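Local coordinates for clavulanic acid biosynthesis oligopeptide binding protein 2 (Streptomyces clavuligerus, PDB 2WOL), which probably binds peptides or peptide-like molecules as an extracellular solute-binding protein linked to the biosynthetic pathway of clavulanic acid, at residues S181-D184 against H185-A188; D289-L292 against R293-D297. All blocks are in the same frame, centred on the assembly; numbering follows the deposited sequence.

How the contacts relate
After strand 34-39 of a mixed sheet the chain builds a four-stranded antiparallel sheet, completed by strand 171-175, and contact 1 follows, closing the single turn of helix 183-186. About a hundred residues later comes contact 2, which rounds the short helix after helix 280-288 and enters strand 296-297, an antiparallel partner of the long strand 523-534. The two are in series: neither nests in nor crosses the other, and each bridges only a few residues. The centres of contact 1 and contact 2 lie about 37 Å apart, their nearest atoms about 22 Å. Contact 1 packs its one-turn helix on helix 140-144 and strand 98-102; contact 2 joins helix 280-288 to strand 523-534.

Contact 1: residues S181-D184 against H185-A188; sequences SDFD and HLMA
With CG of F183 anti to the backbone N (chi1 -159°) and M187 bent at both chi2 and chi3, the thioether folds alongside the aromatic ring one helical turn earlier. M187 CG lies 3.7 Å from F183 CE2, and the methyl CE of M187 comes equally near F183 CZ. The sulfur SD of M187 stands 4.8 Å from the centroid of the F183 ring on an oblique line, a Met-aromatic contact for which a flexible, polarisable methionine is well suited. From the same side of the ring plane, but near CD1 of F183, comes L186 CD1, 3.9 Å away, the leucine crossing the phenylalanine at about a right angle. L140 of helix 140-144 touches all three side chains.

In the backbone M187 N donates to F183 O at 3.0 Å, while H185 N reaches D182 O, also at 3.0 Å. D182 occupies the N-cap position, yet its carboxylate makes no capping bond and turns to T459, probably a link across to the opposing lobe. H185 ND1 pairs with the hydroxyl of Y70, and D184 OD1 with Y101 and G90 N. One turn of helix thus separates dispersion-held groups from acids whose charge is probably steadied by neutral hydroxyl and amide dipoles.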
# COMPACT_ATOMS: atom_id res chain seq x y z
N SER A 181 7.78 7.01 -15.41
CA SER A 181 8.90 7.40 -14.56
C SER A 181 9.19 6.40 -13.44
O SER A 181 10.33 6.27 -12.99
CB SER A 181 8.64 8.79 -13.95
OG SER A 181 7.44 8.82 -13.20
N ASP A 182 8.16 5.68 -12.99
CA ASP A 182 8.24 4.87 -11.78
C ASP A 182 8.47 3.37 -12.02
O ASP A 182 8.14 2.54 -11.16
CB ASP A 182 6.99 5.09 -10.92
CG ASP A 182 6.83 6.54 -10.46
OD1 ASP A 182 7.78 7.34 -10.62
OD2 ASP A 182 5.75 6.86 -9.93
N PHE A 183 9.05 3.01 -13.16
CA PHE A 183 9.14 1.59 -13.52
C PHE A 183 9.97 0.72 -12.57
O PHE A 183 9.64 -0.44 -12.34
CB PHE A 183 9.59 1.41 -14.98
CG PHE A 183 9.23 0.07 -15.55
CD1 PHE A 183 7.91 -0.21 -15.93
CD2 PHE A 183 10.20 -0.91 -15.72
CE1 PHE A 183 7.57 -1.45 -16.45
CE2 PHE A 183 9.86 -2.15 -16.26
CZ PHE A 183 8.55 -2.42 -16.62
N ASP A 184 11.04 1.28 -11.99
CA ASP A 184 11.83 0.54 -11.01
C ASP A 184 10.96 0.04 -9.84
O ASP A 184 11.22 -1.01 -9.25
CB ASP A 184 12.97 1.39 -10.43
CG ASP A 184 14.25 1.35 -11.27
OD1 ASP A 184 14.39 0.50 -12.19
OD2 ASP A 184 15.14 2.18 -10.98
N HIS A 185 9.93 0.82 -9.51
CA HIS A 185 8.99 0.45 -8.45
C HIS A 185 8.19 -0.77 -8.82
O HIS A 185 7.98 -1.67 -7.99
CB HIS A 185 8.06 1.61 -8.11
CG HIS A 185 8.74 2.74 -7.41
ND1 HIS A 185 8.84 2.81 -6.04
CD2 HIS A 185 9.37 3.84 -7.90
CE1 HIS A 185 9.49 3.91 -5.71
NE2 HIS A 185 9.82 4.55 -6.81
N LEU A 186 7.74 -0.83 -10.07
CA LEU A 186 7.01 -1.99 -10.56
C LEU A 186 7.88 -3.23 -10.56
O LEU A 186 7.40 -4.33 -10.30
CB LEU A 186 6.42 -1.73 -11.95
CG LEU A 186 5.48 -0.53 -12.11
CD1 LEU A 186 4.84 -0.55 -13.49
CD2 LEU A 186 4.40 -0.45 -11.01
N MET A 187 9.18 -3.04 -10.82
CA MET A 187 10.12 -4.15 -10.83
C MET A 187 10.52 -4.60 -9.43
O MET A 187 11.25 -5.58 -9.28
CB MET A 187 11.35 -3.80 -11.67
CG MET A 187 11.08 -3.68 -13.17
SD MET A 187 10.38 -5.17 -13.91
CE MET A 187 8.62 -4.85 -13.88
N ALA A 188 10.05 -3.88 -8.42
CA ALA A 188 10.31 -4.20 -7.02
C ALA A 188 9.15 -4.96 -6.37
O ALA A 188 9.22 -5.34 -5.20
CB ALA A 188 10.63 -2.93 -6.22

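Contact 2: residues D289-L292 against R293-D297; sequences DEVL and RSHTD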
# COMPACT_ATOMS: atom_id res chain seq x y z
N ASP A 289 2.25 2.40 30.19
CA ASP A 289 3.32 1.77 30.96
C ASP A 289 4.68 2.20 30.42
O ASP A 289 4.94 2.05 29.22
CB ASP A 289 3.19 0.25 30.93
CG ASP A 289 4.18 -0.44 31.85
OD1 ASP A 289 5.21 -0.94 31.34
OD2 ASP A 289 3.93 -0.47 33.07
N GLU A 290 5.53 2.71 31.30
CA GLU A 290 6.83 3.27 30.89
C GLU A 290 7.75 2.22 30.25
O GLU A 290 8.46 2.51 29.29
CB GLU A 290 7.51 3.97 32.07
CG GLU A 290 8.71 4.86 31.71
CD GLU A 290 8.35 6.14 30.94
OE1 GLU A 290 7.16 6.54 30.91
OE2 GLU A 290 9.27 6.75 30.36
N VAL A 291 7.73 1.00 30.79
CA VAL A 291 8.50 -0.10 30.21
C VAL A 291 7.94 -0.49 28.84
O VAL A 291 8.69 -0.62 27.87
CB VAL A 291 8.59 -1.32 31.16
CG1 VAL A 291 9.29 -2.48 30.48
CG2 VAL A 291 9.32 -0.95 32.45
N LEU A 292 6.62 -0.66 28.75
CA LEU A 292 5.98 -1.02 27.48
C LEU A 292 6.13 0.05 26.39
O LEU A 292 6.30 -0.28 25.21
CB LEU A 292 4.51 -1.38 27.70
CG LEU A 292 4.22 -2.67 28.49
CD1 LEU A 292 2.72 -2.92 28.54
CD2 LEU A 292 4.95 -3.89 27.93
N ARG A 293 6.09 1.33 26.78
CA ARG A 293 6.31 2.44 25.86
C ARG A 293 7.66 2.32 25.15
O ARG A 293 7.78 2.66 23.97
CB ARG A 293 6.27 3.78 26.60
CG ARG A 293 4.88 4.31 26.87
CD ARG A 293 4.95 5.72 27.44
NE ARG A 293 5.30 6.70 26.42
CZ ARG A 293 4.43 7.26 25.59
NH1 ARG A 293 3.14 6.94 25.65
NH2 ARG A 293 4.84 8.15 24.69
N SER A 294 8.66 1.84 25.88
CA SER A 294 10.02 1.71 25.35
C SER A 294 10.13 0.62 24.28
O SER A 294 11.13 0.56 23.56
CB SER A 294 11.02 1.47 26.49
OG SER A 294 10.94 0.15 26.98
N HIS A 295 9.10 -0.21 24.18
CA HIS A 295 9.03 -1.30 23.20
C HIS A 295 8.07 -0.99 22.05
O HIS A 295 7.73 -1.88 21.27
CB HIS A 295 8.58 -2.61 23.87
CG HIS A 295 9.45 -3.05 25.00
ND1 HIS A 295 10.76 -3.43 24.83
CD2 HIS A 295 9.19 -3.19 26.32
CE1 HIS A 295 11.28 -3.78 26.00
NE2 HIS A 295 10.34 -3.64 26.92
N THR A 296 7.64 0.27 21.94
CA THR A 296 6.58 0.63 21.00
C THR A 296 7.02 1.72 20.01
O THR A 296 7.69 2.68 20.38
CB THR A 296 5.32 1.09 21.76
OG1 THR A 296 4.94 0.06 22.68
CG2 THR A 296 4.16 1.34 20.82
N ASP A 297 6.63 1.53 18.75
CA ASP A 297 6.82 2.51 17.68
C ASP A 297 5.46 2.98 17.18
O ASP A 297 4.52 2.20 17.09
CB ASP A 297 7.61 1.88 16.53
CG ASP A 297 9.01 1.49 16.95
OD1 ASP A 297 9.73 2.35 17.50
OD2 ASP A 297 9.41 0.32 16.72
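H295 runs beside V291, the two side chains pointing the same way, and its atoms brush one carbonyl after another. CB of H295 sits 3.5 Å from L292 O; farther out, CG looks onto V291 O, and CD2 of the ring approaches V291 O to 3.0 Å. At the tip, NE2 has V291 CG1 3.9 Å away and hydrogen-bonds T12 O in the N-terminal stretch, a task that suits histidine, flat enough to pack and polar at its end. Over one face of this ring lies S294 OG, set between the backbone N and the carbonyl carbon (chi1 75°); it donates to V291 O over an unusually short 2.5 Å and also meets G14 N.

The motif is a short, weakly bonded helix that passes into a type I turn, R293 to T296. At its start D289 serves as N-cap: OD1 receives L292 N at 3.0 Å on its anti lone pair, and D289 O takes R293 N at 2.8 Å. At its end L292 O is gripped twice, by H295 N at 3.0 Å and by T296 OG1 at 2.9 Å, from opposite faces of the carbonyl plane. Threonine fits here because its small hydroxyl can turn back to the helix while its backbone enters strand 296-297. R293 leads outward, its guanidinium bonding T287 O and making a cation-pi contact with W17.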